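Local atomic coordinates of homoserine dehydrogenase (PDB entry 3ING), a protein that probably catalyses the NADP-dependent homoserine dehydrogenase step on the pathway from aspartate to threonine and methionine, and binds NADPH. Residues A[99-107]-A[124-132]; A[171-179]-A[191-201]. All coordinates share one frame; numbering follows the deposited sequence. Where two conformers were deposited one is given.

Overall arrangement
Contact 1 and contact 2 are helix pairs on opposite sides of the chain's centre, their centres about 30 Å apart, and they share no element. Contact 1 joins helices 97-108 and 119-135 of the NAD-binding domain, nearly parallel, as is usual for helices on one side of a Rossmann-type sheet. It runs from buried Phe107, Ile128 and Tyr103, aromatic on aliphatic, to a polar margin at exposed Arg104. Contact 2 joins helices 173-183 and 188-198, roughly antiparallel, and runs from buried Thr174 and Ile200 to a partly exposed side where Tyr177 carries Lys198 on its face. Contact 2 also reaches the cofactor through Gly199, whereas Tyr103 of contact 1 stays about 8 Å from NADPH.

Contact 1. Residues A[99-107]-A[124-132]; sequences EYSLYRMAF and KWHDIMDSA
The Phe107 ring lies between two backbones: Tyr103 O of its own helix sits over one face, and Ala132 CA covers the opposite face in a CH-pi contact, 4.0 Å from the ring centroid. Ser131 OG meets the ring edge in plane, 3.4 Å from Phe107 CD2. Phe107 CG stands anti to its carbonyl carbon (chi1 -63°), which sets the ring between Tyr103 O and Ala132 CA. Tyr103 takes Glu99 O on one face, while Ile128 CD1 reaches its edge, 3.7 Å from Tyr103 CD2. Around Tyr100, Ile128 CG1 is in plane at the edge and Asp127 CB approaches obliquely, 3.6 Å from Tyr100 CE1. No hydrogen bond joins the helices directly. At the polar margin, Arg104 NH1 donates to Tyr100 OH (3.0 Å), and a water 2.6 Å from Tyr100 OH gives a weak bond to Asp127 O; Arg104 also pairs with Glu108. The axes are 9.4 Å apart and 5° from parallel, as expected of successive helices on one side of a Rossmann-type sheet. Tyr103 and Phe107 touch Val113, and Tyr103 OH bonds to Asp88 and Thr115, anchoring helix 97-108 to strands 85-88 and 112-115; helix 119-135 adds Asn135 against Phe107.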
loop_
_atom_site.group_PDB
_atom_site.type_symbol
_atom_site.label_atom_id
_atom_site.label_comp_id
_atom_site.label_asym_id
_atom_site.label_seq_id
_atom_site.Cartn_x
_atom_site.Cartn_y
_atom_site.Cartn_z
ATOM N N GLU A 99 -9.886 0.760 27.061
ATOM C CA GLU A 99 -8.842 0.863 26.062
ATOM C C GLU A 99 -8.047 2.158 26.235
ATOM O O GLU A 99 -6.807 2.160 26.202
ATOM C CB GLU A 99 -9.465 0.785 24.682
ATOM C CG GLU A 99 -10.101 -0.598 24.314
ATOM C CD GLU A 99 -11.568 -0.816 24.708
ATOM O OE1 GLU A 99 -12.108 -0.030 25.518
ATOM O OE2 GLU A 99 -12.166 -1.842 24.235
ATOM N N TYR A 100 -8.762 3.272 26.403
ATOM C CA TYR A 100 -8.096 4.525 26.687
ATOM C C TYR A 100 -7.168 4.387 27.900
ATOM O O TYR A 100 -6.037 4.841 27.864
ATOM C CB TYR A 100 -9.092 5.676 26.903
ATOM C CG TYR A 100 -8.517 6.843 27.691
ATOM C CD1 TYR A 100 -7.539 7.674 27.145
ATOM C CD2 TYR A 100 -8.935 7.097 28.976
ATOM C CE1 TYR A 100 -7.012 8.751 27.889
ATOM C CE2 TYR A 100 -8.396 8.151 29.732
ATOM C CZ TYR A 100 -7.450 8.968 29.164
ATOM O OH TYR A 100 -6.924 10.014 29.880
ATOM N N SER A 101 -7.658 3.781 28.972
ATOM C CA SER A 101 -6.891 3.609 30.165
ATOM C C SER A 101 -5.641 2.768 29.899
ATOM O O SER A 101 -4.552 3.078 30.372
ATOM C CB SER A 101 -7.767 2.966 31.247
ATOM O OG SER A 101 -8.881 3.799 31.558
ATOM N N LEU A 102 -5.805 1.710 29.130
ATOM C CA LEU A 102 -4.702 0.870 28.778
ATOM C C LEU A 102 -3.631 1.621 27.999
ATOM O O LEU A 102 -2.471 1.524 28.346
ATOM C CB LEU A 102 -5.205 -0.336 27.997
ATOM C CG LEU A 102 -4.226 -1.400 27.559
ATOM C CD1 LEU A 102 -3.639 -2.115 28.757
ATOM C CD2 LEU A 102 -4.978 -2.355 26.609
ATOM N N TYR A 103 -4.023 2.356 26.969
ATOM C CA TYR A 103 -3.088 3.062 26.109
ATOM C C TYR A 103 -2.399 4.163 26.895
ATOM O O TYR A 103 -1.191 4.329 26.801
ATOM C CB TYR A 103 -3.777 3.636 24.860
ATOM C CG TYR A 103 -4.599 2.608 24.061
ATOM C CD1 TYR A 103 -4.406 1.250 24.202
ATOM C CD2 TYR A 103 -5.608 3.021 23.191
ATOM C CE1 TYR A 103 -5.212 0.350 23.494
ATOM C CE2 TYR A 103 -6.403 2.132 22.515
ATOM C CZ TYR A 103 -6.201 0.797 22.674
ATOM O OH TYR A 103 -7.033 -0.067 21.993
ATOM N N ARG A 104 -3.160 4.852 27.750
ATOM C CA ARG A 104 -2.587 5.898 28.590
ATOM C C ARG A 104 -1.517 5.291 29.508
ATOM O O ARG A 104 -0.390 5.794 29.585
ATOM C CB ARG A 104 -3.673 6.580 29.415
ATOM C CG ARG A 104 -3.059 7.597 30.387
ATOM C CD ARG A 104 -4.084 8.487 30.963
ATOM N NE ARG A 104 -3.572 9.235 32.111
ATOM C CZ ARG A 104 -4.271 10.138 32.782
ATOM N NH1 ARG A 104 -5.522 10.405 32.459
ATOM N NH2 ARG A 104 -3.715 10.773 33.803
HETATM N N MSE A 105 -1.853 4.190 30.170
HETATM C CA MSE A 105 -0.874 3.505 31.007
HETATM C C MSE A 105 0.378 3.134 30.211
HETATM O O MSE A 105 1.526 3.363 30.669
HETATM C CB MSE A 105 -1.460 2.225 31.588
HETATM C CG MSE A 105 -0.450 1.423 32.424
HETATM SE SE MSE A 105 -1.270 -0.204 33.130
HETATM C CE MSE A 105 -2.699 0.648 34.052
ATOM N N ALA A 106 0.170 2.560 29.026
ATOM C CA ALA A 106 1.281 2.205 28.141
ATOM C C ALA A 106 2.147 3.417 27.810
ATOM O O ALA A 106 3.368 3.370 27.976
ATOM C CB ALA A 106 0.774 1.553 26.862
ATOM N N PHE A 107 1.516 4.495 27.336
ATOM C CA PHE A 107 2.231 5.697 26.931
ATOM C C PHE A 107 3.040 6.274 28.057
ATOM O O PHE A 107 4.170 6.731 27.848
ATOM C CB PHE A 107 1.291 6.807 26.450
ATOM C CG PHE A 107 0.497 6.484 25.236
ATOM C CD1 PHE A 107 1.025 5.741 24.181
ATOM C CD2 PHE A 107 -0.761 7.013 25.099
ATOM C CE1 PHE A 107 0.278 5.478 23.064
ATOM C CE2 PHE A 107 -1.516 6.785 23.993
ATOM C CZ PHE A 107 -1.007 6.008 22.957
ATOM N N LYS A 124 -12.908 7.364 22.065
ATOM C CA LYS A 124 -12.020 8.194 22.863
ATOM C C LYS A 124 -10.787 8.688 22.073
ATOM O O LYS A 124 -9.692 8.834 22.625
ATOM C CB LYS A 124 -11.562 7.398 24.096
ATOM C CG LYS A 124 -12.688 6.884 25.026
ATOM C CD LYS A 124 -12.709 7.479 26.400
ATOM C CE LYS A 124 -12.383 8.952 26.426
ATOM N NZ LYS A 124 -13.100 9.698 27.468
ATOM N N TRP A 125 -10.994 9.012 20.808
ATOM C CA TRP A 125 -9.911 9.454 19.920
ATOM C C TRP A 125 -9.184 10.628 20.532
ATOM O O TRP A 125 -7.962 10.648 20.601
ATOM C CB TRP A 125 -10.492 9.890 18.576
ATOM C CG TRP A 125 -9.484 10.312 17.590
ATOM C CD1 TRP A 125 -8.881 11.539 17.491
ATOM C CD2 TRP A 125 -8.918 9.499 16.555
ATOM N NE1 TRP A 125 -7.994 11.530 16.449
ATOM C CE2 TRP A 125 -8.000 10.292 15.860
ATOM C CE3 TRP A 125 -9.104 8.168 16.155
ATOM C CZ2 TRP A 125 -7.248 9.806 14.797
ATOM C CZ3 TRP A 125 -8.364 7.682 15.089
ATOM C CH2 TRP A 125 -7.445 8.507 14.421
ATOM N N HIS A 126 -9.944 11.608 20.988
ATOM C CA HIS A 126 -9.357 12.831 21.531
ATOM C C HIS A 126 -8.439 12.561 22.720
ATOM O O HIS A 126 -7.295 13.005 22.738
ATOM C CB HIS A 126 -10.438 13.850 21.923
ATOM C CG HIS A 126 -9.888 15.026 22.674
ATOM N ND1 HIS A 126 -9.369 16.139 22.037
ATOM C CD2 HIS A 126 -9.716 15.236 24.001
ATOM C CE1 HIS A 126 -8.917 16.990 22.945
ATOM N NE2 HIS A 126 -9.085 16.454 24.145
ATOM N N ASP A 127 -8.948 11.839 23.719
ATOM C CA ASP A 127 -8.175 11.577 24.910
ATOM C C ASP A 127 -7.009 10.668 24.619
ATOM O O ASP A 127 -5.925 10.865 25.141
ATOM C CB ASP A 127 -9.052 10.961 25.996
ATOM C CG ASP A 127 -10.085 11.943 26.516
ATOM O OD1 ASP A 127 -9.698 13.103 26.697
ATOM O OD2 ASP A 127 -11.258 11.548 26.709
ATOM N N ILE A 128 -7.217 9.675 23.768
ATOM C CA ILE A 128 -6.103 8.824 23.385
ATOM C C ILE A 128 -5.011 9.616 22.671
ATOM O O ILE A 128 -3.830 9.442 22.975
ATOM C CB ILE A 128 -6.550 7.656 22.499
ATOM C CG1 ILE A 128 -7.401 6.687 23.324
ATOM C CG2 ILE A 128 -5.307 6.978 21.845
ATOM C CD1 ILE A 128 -8.141 5.634 22.488
HETATM N N MSE A 129 -5.365 10.498 21.730
HETATM C CA MSE A 129 -4.284 11.237 20.995
HETATM C C MSE A 129 -3.606 12.263 21.857
HETATM O O MSE A 129 -2.407 12.530 21.701
HETATM C CB MSE A 129 -4.830 11.867 19.734
HETATM C CG MSE A 129 -5.412 10.819 18.812
HETATM SE SE MSE A 129 -4.101 9.393 18.319
HETATM C CE MSE A 129 -5.243 8.326 17.243
ATOM N N ASP A 130 -4.365 12.834 22.783
ATOM C CA ASP A 130 -3.813 13.768 23.746
ATOM C C ASP A 130 -2.758 13.092 24.616
ATOM O O ASP A 130 -1.693 13.646 24.865
ATOM C CB ASP A 130 -4.918 14.298 24.620
ATOM C CG ASP A 130 -4.447 15.348 25.579
ATOM O OD1 ASP A 130 -3.505 16.097 25.232
ATOM O OD2 ASP A 130 -5.035 15.415 26.677
ATOM N N SER A 131 -3.062 11.905 25.111
ATOM C CA SER A 131 -2.112 11.194 25.961
ATOM C C SER A 131 -0.887 10.795 25.118
ATOM O O SER A 131 0.258 10.856 25.586
ATOM C CB SER A 131 -2.808 9.990 26.605
ATOM O OG SER A 131 -1.931 9.252 27.438
ATOM N N ALA A 132 -1.113 10.383 23.873
ATOM C CA ALA A 132 0.003 10.043 22.977
ATOM C C ALA A 132 0.926 11.277 22.805
ATOM O O ALA A 132 2.149 11.210 22.954
ATOM C CB ALA A 132 -0.528 9.560 21.620
HETATM O O HOH W 1 -5.745 11.764 28.425
#

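Contact 2. Residues A[171-179]-A[191-201]; sequences VSSTINYVI and VVDDAIKKGIA. With NDP (NADPH dihydro-nicotinamide-adenine-dinucleotide phosphate), chain C.
Tyr177 fits as a knob into the hole formed by Val191, Asp194, Ala195 and Lys198. Its CG is anti to the backbone N (chi1 -170°), which carries the ring across to the other helix. Asp194 CB comes in plane at the ring edge, 3.5 Å from Tyr177 OH, while Val191 CG1, in the conformer given, packs obliquely, 3.5 Å from Tyr177 CD2, and also rests on Val178. This is the more open side. Here Lys198 lays CE over one face of the ring and NZ off-centre, 4.0 Å from the ring centroid, in a cation-pi contact; Asp283 takes the same ammonium in a salt bridge, and Asp194 is bound by Arg186. Were Tyr177 an alanine, the hole would probably be left without its knob, and the lysine without its aromatic face. The buried end, by contrast, is close-packed: Thr174 OG1 lies 3.4 Å from Ile200 CG1 and 3.3 Å from Ala201 CA, and Thr174 CG2 faces Ala195 CB. It holds one water, which accepts from Thr174 N and donates to Ile200 O (2.9 Å). Helix 188-198 ends here in a Schellman motif with Gly199 at C-prime: Ile200 N bonds to Ala195 O and, weakly, Gly199 N to Ile196 O. Ala195 O also accepts from Gly199 N, on the opposite face of its plane from Ile200 N. Gly199 O receives the carboxamide N7N of NADPH at 2.9 Å. The helices cross at 141°, with Thr174 and Val178 leaning on helix 206-209, and Ile175 and Asn176 touching strand 249-258 of the antiparallel sheet.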
loop_
_atom_site.group_PDB
_atom_site.type_symbol
_atom_site.label_atom_id
_atom_site.label_comp_id
_atom_site.label_asym_id
_atom_site.label_seq_id
_atom_site.Cartn_x
_atom_site.Cartn_y
_atom_site.Cartn_z
ATOM N N VAL A 171 -15.583 -2.936 4.504
ATOM C CA VAL A 171 -14.559 -3.054 5.534
ATOM C C VAL A 171 -15.011 -3.799 6.779
ATOM O O VAL A 171 -14.202 -4.075 7.620
ATOM C CB VAL A 171 -14.028 -1.625 5.934
ATOM C CG1 VAL A 171 -13.364 -0.905 4.736
ATOM C CG2 VAL A 171 -15.122 -0.749 6.559
ATOM N N SER A 172 -16.301 -4.109 6.907
ATOM C CA SER A 172 -16.840 -4.834 8.081
ATOM C C SER A 172 -17.273 -6.187 7.508
ATOM O O SER A 172 -18.206 -6.264 6.730
ATOM C CB SER A 172 -18.007 -4.060 8.732
ATOM O OG SER A 172 -18.525 -4.675 9.924
ATOM N N SER A 173 -16.562 -7.236 7.902
ATOM C CA SER A 173 -16.741 -8.568 7.329
ATOM C C SER A 173 -18.087 -9.204 7.615
ATOM O O SER A 173 -18.928 -9.363 6.698
ATOM C CB SER A 173 -15.656 -9.503 7.837
ATOM O OG SER A 173 -14.386 -9.132 7.369
ATOM N N THR A 174 -18.303 -9.542 8.887
ATOM C CA THR A 174 -19.465 -10.369 9.273
ATOM C C THR A 174 -20.809 -9.845 8.743
ATOM O O THR A 174 -21.599 -10.619 8.176
ATOM C CB THR A 174 -19.491 -10.643 10.792
ATOM O OG1 THR A 174 -18.328 -11.372 11.131
ATOM C CG2 THR A 174 -20.767 -11.474 11.217
ATOM N N ILE A 175 -21.059 -8.542 8.861
ATOM C CA ILE A 175 -22.342 -7.988 8.360
ATOM C C ILE A 175 -22.455 -8.209 6.860
ATOM O O ILE A 175 -23.511 -8.541 6.345
ATOM C CB ILE A 175 -22.534 -6.487 8.759
ATOM C CG1 ILE A 175 -23.970 -6.016 8.456
ATOM C CG2 ILE A 175 -21.444 -5.597 8.143
ATOM C CD1 ILE A 175 -24.426 -4.762 9.223
ATOM N N ASN A 176 -21.346 -8.089 6.146
ATOM C CA ASN A 176 -21.385 -8.262 4.714
ATOM C C ASN A 176 -21.578 -9.730 4.302
ATOM O O ASN A 176 -22.332 -10.055 3.395
ATOM C CB ASN A 176 -20.152 -7.624 4.078
ATOM C CG ASN A 176 -20.405 -6.197 3.683
ATOM O OD1 ASN A 176 -21.156 -5.943 2.730
ATOM N ND2 ASN A 176 -19.821 -5.239 4.435
ATOM N N TYR A 177 -20.905 -10.611 5.024
ATOM C CA TYR A 177 -20.994 -12.043 4.826
ATOM C C TYR A 177 -22.416 -12.461 5.079
ATOM O O TYR A 177 -23.015 -13.273 4.318
ATOM C CB TYR A 177 -20.037 -12.705 5.826
ATOM C CG TYR A 177 -19.781 -14.174 5.655
ATOM C CD1 TYR A 177 -19.053 -14.639 4.582
ATOM C CD2 TYR A 177 -20.208 -15.096 6.605
ATOM C CE1 TYR A 177 -18.785 -15.994 4.423
ATOM C CE2 TYR A 177 -19.947 -16.443 6.455
ATOM C CZ TYR A 177 -19.224 -16.883 5.360
ATOM O OH TYR A 177 -18.891 -18.204 5.178
ATOM N N VAL A 178 -22.992 -11.914 6.151
ATOM C CA VAL A 178 -24.401 -12.231 6.515
ATOM C C VAL A 178 -25.361 -11.798 5.431
ATOM O O VAL A 178 -26.185 -12.561 4.989
ATOM C CB VAL A 178 -24.827 -11.577 7.862
ATOM C CG1 VAL A 178 -26.337 -11.533 8.002
ATOM C CG2 VAL A 178 -24.182 -12.338 9.046
ATOM N N ILE A 179 -25.267 -10.552 5.003
ATOM C CA ILE A 179 -26.137 -10.028 3.939
ATOM C C ILE A 179 -25.993 -10.866 2.669
ATOM O O ILE A 179 -26.972 -11.291 2.075
ATOM C CB ILE A 179 -25.771 -8.526 3.651
ATOM C CG1 ILE A 179 -26.202 -7.633 4.822
ATOM C CG2 ILE A 179 -26.408 -8.028 2.367
ATOM C CD1 ILE A 179 -25.653 -6.207 4.729
ATOM N N VAL A 191 -25.161 -18.818 8.802
ATOM C CA VAL A 191 -24.158 -17.882 8.384
ATOM C C VAL A 191 -23.314 -17.473 9.589
ATOM O O VAL A 191 -22.076 -17.508 9.531
ATOM C CB VAL A 191 -24.753 -16.611 7.719
ATOM C CG1 VAL A 191 -23.590 -15.715 7.164
ATOM C CG2 VAL A 191 -25.758 -16.970 6.606
ATOM N N VAL A 192 -23.972 -17.118 10.695
ATOM C CA VAL A 192 -23.216 -16.755 11.919
ATOM C C VAL A 192 -22.262 -17.902 12.322
ATOM O O VAL A 192 -21.102 -17.660 12.712
ATOM C CB VAL A 192 -24.156 -16.386 13.112
ATOM C CG1 VAL A 192 -23.407 -16.396 14.440
ATOM C CG2 VAL A 192 -24.856 -15.005 12.842
ATOM N N ASP A 193 -22.726 -19.146 12.172
ATOM C CA ASP A 193 -21.908 -20.333 12.496
ATOM C C ASP A 193 -20.660 -20.321 11.594
ATOM O O ASP A 193 -19.541 -20.476 12.074
ATOM C CB ASP A 193 -22.750 -21.588 12.289
ATOM C CG ASP A 193 -21.984 -22.910 12.539
ATOM O OD1 ASP A 193 -21.170 -22.994 13.445
ATOM O OD2 ASP A 193 -22.262 -23.896 11.839
ATOM N N ASP A 194 -20.847 -20.097 10.296
ATOM C CA ASP A 194 -19.717 -20.002 9.399
ATOM C C ASP A 194 -18.787 -18.845 9.733
ATOM O O ASP A 194 -17.587 -19.007 9.632
ATOM C CB ASP A 194 -20.150 -19.850 7.954
ATOM C CG ASP A 194 -20.686 -21.139 7.367
ATOM O OD1 ASP A 194 -20.326 -22.212 7.883
ATOM O OD2 ASP A 194 -21.462 -21.049 6.404
ATOM N N ALA A 195 -19.331 -17.673 10.064
ATOM C CA ALA A 195 -18.472 -16.528 10.435
ATOM C C ALA A 195 -17.590 -16.820 11.671
ATOM O O ALA A 195 -16.425 -16.434 11.728
ATOM C CB ALA A 195 -19.318 -15.260 10.660
ATOM N N ILE A 196 -18.168 -17.500 12.662
ATOM C CA ILE A 196 -17.452 -17.909 13.861
ATOM C C ILE A 196 -16.376 -18.920 13.488
ATOM O O ILE A 196 -15.260 -18.818 13.959
ATOM C CB ILE A 196 -18.426 -18.463 14.952
ATOM C CG1 ILE A 196 -19.337 -17.328 15.458
ATOM C CG2 ILE A 196 -17.667 -19.091 16.082
ATOM C CD1 ILE A 196 -20.396 -17.758 16.423
ATOM N N LYS A 197 -16.714 -19.885 12.640
ATOM C CA LYS A 197 -15.738 -20.859 12.151
ATOM C C LYS A 197 -14.584 -20.188 11.425
ATOM O O LYS A 197 -13.445 -20.546 11.655
ATOM C CB LYS A 197 -16.414 -21.886 11.245
ATOM C CG LYS A 197 -17.186 -22.929 12.014
ATOM C CD LYS A 197 -18.043 -23.816 11.090
ATOM C CE LYS A 197 -18.685 -24.956 11.901
ATOM N NZ LYS A 197 -19.611 -25.819 11.095
ATOM N N LYS A 198 -14.864 -19.202 10.578
ATOM C CA LYS A 198 -13.816 -18.435 9.938
ATOM C C LYS A 198 -13.007 -17.581 10.914
ATOM O O LYS A 198 -11.832 -17.275 10.670
ATOM C CB LYS A 198 -14.407 -17.497 8.876
ATOM C CG LYS A 198 -14.976 -18.171 7.657
ATOM C CD LYS A 198 -14.888 -17.273 6.378
ATOM C CE LYS A 198 -15.431 -15.852 6.562
ATOM N NZ LYS A 198 -15.586 -15.092 5.229
ATOM N N GLY A 199 -13.635 -17.187 12.013
ATOM C CA GLY A 199 -12.969 -16.397 13.033
ATOM C C GLY A 199 -13.140 -14.909 12.871
ATOM O O GLY A 199 -12.428 -14.161 13.537
ATOM N N ILE A 200 -14.106 -14.483 12.047
ATOM C CA ILE A 200 -14.307 -13.074 11.724
ATOM C C ILE A 200 -15.381 -12.376 12.582
ATOM O O ILE A 200 -15.450 -11.179 12.562
ATOM C CB ILE A 200 -14.685 -12.830 10.212
ATOM C CG1 ILE A 200 -16.003 -13.508 9.850
ATOM C CG2 ILE A 200 -13.500 -13.258 9.244
ATOM C CD1 ILE A 200 -16.648 -13.139 8.432
ATOM N N ALA A 201 -16.224 -13.104 13.294
ATOM C CA ALA A 201 -17.298 -12.489 14.084
ATOM C C ALA A 201 -16.710 -11.816 15.309
ATOM O O ALA A 201 -15.746 -12.316 15.888
ATOM C CB ALA A 201 -18.285 -13.546 14.524
HETATM P PA NDP C . -11.393 -13.062 20.777
HETATM O O1A NDP C . -11.191 -14.296 19.997
HETATM O O2A NDP C . -12.636 -12.982 21.582
HETATM O O5B NDP C . -10.161 -12.831 21.788
HETATM C C5B NDP C . -10.085 -11.813 22.765
HETATM C C4B NDP C . -8.905 -12.058 23.691
HETATM O O4B NDP C . -8.862 -11.117 24.732
HETATM C C3B NDP C . -9.015 -13.406 24.417
HETATM O O3B NDP C . -7.733 -13.890 24.784
HETATM C C2B NDP C . -9.795 -13.058 25.639
HETATM O O2B NDP C . -9.624 -13.946 26.708
HETATM C C1B NDP C . -9.142 -11.746 25.981
HETATM N N9A NDP C . -9.951 -10.842 26.789
HETATM C C8A NDP C . -11.306 -10.667 26.854
HETATM N N7A NDP C . -11.550 -9.639 27.727
HETATM C C5A NDP C . -10.374 -9.186 28.187
HETATM C C6A NDP C . -10.095 -8.185 29.093
HETATM N N6A NDP C . -11.027 -7.294 29.422
HETATM N N1A NDP C . -8.787 -7.966 29.339
HETATM C C2A NDP C . -7.768 -8.714 28.784
HETATM N N3A NDP C . -8.028 -9.717 27.869
HETATM C C4A NDP C . -9.352 -9.915 27.601
HETATM O O3 NDP C . -11.313 -11.784 19.806
HETATM P PN NDP C . -10.562 -11.710 18.386
HETATM O O1N NDP C . -11.431 -12.330 17.340
HETATM O O2N NDP C . -9.171 -12.216 18.603
HETATM O O5D NDP C . -10.527 -10.116 18.080
HETATM C C5D NDP C . -9.653 -9.360 18.919
HETATM C C4D NDP C . -9.748 -7.887 18.533
HETATM O O4D NDP C . -9.352 -7.772 17.185
HETATM C C3D NDP C . -11.141 -7.322 18.600
HETATM O O3D NDP C . -11.193 -6.026 19.208
HETATM C C2D NDP C . -11.604 -7.298 17.156
HETATM O O2D NDP C . -12.563 -6.307 16.904
HETATM C C1D NDP C . -10.303 -7.032 16.435
HETATM N N1N NDP C . -10.316 -7.426 15.037
HETATM C C2N NDP C . -10.608 -8.723 14.705
HETATM C C3N NDP C . -10.815 -9.121 13.392
HETATM C C7N NDP C . -10.981 -10.563 13.098
HETATM O O7N NDP C . -10.447 -11.004 11.909
HETATM N N7N NDP C . -11.497 -11.413 13.976
HETATM C C4N NDP C . -10.389 -8.229 12.230
HETATM C C5N NDP C . -10.049 -6.845 12.709
HETATM C C6N NDP C . -10.008 -6.511 14.060
HETATM P P2B NDP C . -9.853 -15.528 26.589
HETATM O O1X NDP C . -9.762 -15.914 28.041
HETATM O O2X NDP C . -8.870 -16.203 25.587
HETATM O O3X NDP C . -11.248 -15.650 26.062
HETATM O O HOH W 2 -16.951 -8.819 11.757
#